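Local coordinates for probable benzoylformate decarboxylase (Rhodococcus jostii, PDB 7ORX), which belongs to the thiamine diphosphate-dependent enzyme family, binds thiamine diphosphate, and assembles from four chains, each built around three six-stranded parallel sheets, at residues A349-A354 with P358-A363. Residues are numbered along the deposited sequence; the frame is centred on the assembly and turned at random.
Sequences AVSVGA and PAQLFA
Ala349 and Gln360 form the middle of this surface contact, in which the irregular segment 349-354 meets the first turns of helix 358-368 through Ala349 and Ser351. The apolar part is small. The methyl of Ala349 points at the helix backbone, its CB 3.7 Å from CA of Gln360, and it also meets the methyl of Ala363, one turn further along, with the two CB atoms 4.2 Å apart. The carbonyl oxygen of Ala359 borders the same methyl, 4.0 Å from Ala349 CB.

Gln360 supplies the longer reach. Its CG stands anti to the backbone N (chi1 -169°) and the chain beyond is extended, which carries the amide away from the helix and along the loop. On the way the methylene passes close to the loop backbone, CG lying 3.3 Å from the carbonyl O of Ala349, a van der Waals approach. The amide end comes up against Ser351, but the two groups are modelled too close together, and their relative placing is doubtful.

Among polar contacts, the hydroxyl of Ser351 reaches forward along the loop to Asp357: as modelled, OG is hydrogen-bonded to the amide N of that residue, just ahead of the helix, although the position of OG is itself uncertain. Opposite the loop, Leu361 and Phe362 pack on Leu456 of strand 452-457. The contact thus folds the loop that follows helix 321-331 back onto helix 358-368, which has one face packed on the parallel sheet and another meeting the loop, and which leads into strand 374-378 of the C-terminal thiamine diphosphate-binding fold.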
# COMPACT_ATOMS: atom_id res chain seq x y z
N ALA C 349 -9.91 -51.89 6.04
CA ALA C 349 -10.23 -50.99 4.89
C ALA C 349 -10.83 -51.77 3.71
O ALA C 349 -10.11 -52.04 2.77
CB ALA C 349 -9.00 -50.23 4.49
N VAL C 350 -12.13 -52.11 3.79
CA VAL C 350 -12.97 -52.67 2.68
C VAL C 350 -13.40 -51.49 1.79
O VAL C 350 -13.37 -50.33 2.30
CB VAL C 350 -14.18 -53.47 3.22
CG1 VAL C 350 -15.17 -52.61 4.02
CG2 VAL C 350 -14.92 -54.23 2.13
N SER C 351 -13.75 -51.73 0.52
CA SER C 351 -14.25 -50.69 -0.43
C SER C 351 -15.44 -51.23 -1.22
O SER C 351 -15.24 -52.19 -2.00
CB SER C 351 -13.18 -50.23 -1.39
OG SER C 351 -12.31 -49.33 -0.75
N VAL C 352 -16.59 -50.59 -1.02
CA VAL C 352 -17.84 -50.87 -1.79
C VAL C 352 -18.10 -49.63 -2.67
O VAL C 352 -18.23 -48.53 -2.12
CB VAL C 352 -19.01 -51.27 -0.87
CG1 VAL C 352 -19.53 -50.10 -0.02
CG2 VAL C 352 -20.13 -51.96 -1.65
N GLY C 353 -18.11 -49.83 -4.00
CA GLY C 353 -18.15 -48.78 -5.02
C GLY C 353 -17.45 -49.23 -6.30
O GLY C 353 -16.83 -50.32 -6.30
N ALA C 354 -17.55 -48.43 -7.37
CA ALA C 354 -16.90 -48.69 -8.66
C ALA C 354 -15.37 -48.53 -8.54
O ALA C 354 -14.65 -49.13 -9.38
CB ALA C 354 -17.48 -47.79 -9.73
N PRO C 358 -10.83 -43.74 -0.20
CA PRO C 358 -9.54 -43.18 0.21
C PRO C 358 -8.88 -43.97 1.35
O PRO C 358 -7.71 -44.18 1.28
CB PRO C 358 -9.94 -41.75 0.57
CG PRO C 358 -11.01 -41.44 -0.44
CD PRO C 358 -11.86 -42.72 -0.44
N ALA C 359 -9.62 -44.42 2.35
CA ALA C 359 -9.06 -45.18 3.50
C ALA C 359 -8.37 -46.44 3.00
O ALA C 359 -7.33 -46.77 3.51
CB ALA C 359 -10.13 -45.49 4.53
N GLN C 360 -8.90 -47.10 1.99
CA GLN C 360 -8.27 -48.33 1.43
C GLN C 360 -7.07 -47.95 0.57
O GLN C 360 -6.06 -48.65 0.62
CB GLN C 360 -9.25 -49.15 0.59
CG GLN C 360 -8.68 -50.51 0.25
CD GLN C 360 -9.53 -51.25 -0.75
OE1 GLN C 360 -9.42 -52.47 -0.91
NE2 GLN C 360 -10.38 -50.52 -1.47
N LEU C 361 -7.20 -46.89 -0.22
CA LEU C 361 -6.07 -46.42 -1.05
C LEU C 361 -4.88 -46.11 -0.15
O LEU C 361 -3.78 -46.48 -0.49
CB LEU C 361 -6.48 -45.20 -1.87
CG LEU C 361 -5.38 -44.66 -2.76
CD1 LEU C 361 -4.84 -45.73 -3.69
CD2 LEU C 361 -5.87 -43.48 -3.56
N PHE C 362 -5.10 -45.46 0.99
CA PHE C 362 -4.01 -45.07 1.90
C PHE C 362 -3.43 -46.32 2.57
O PHE C 362 -2.22 -46.40 2.76
CB PHE C 362 -4.44 -43.96 2.85
CG PHE C 362 -4.77 -42.65 2.19
CD1 PHE C 362 -4.12 -42.23 1.05
CD2 PHE C 362 -5.75 -41.82 2.70
CE1 PHE C 362 -4.47 -41.05 0.41
CE2 PHE C 362 -6.08 -40.63 2.08
CZ PHE C 362 -5.43 -40.24 0.93
N ALA C 363 -4.23 -47.31 2.86
CA ALA C 363 -3.74 -48.58 3.45
C ALA C 363 -2.88 -49.32 2.44
O ALA C 363 -1.84 -49.82 2.84
CB ALA C 363 -4.89 -49.41 3.94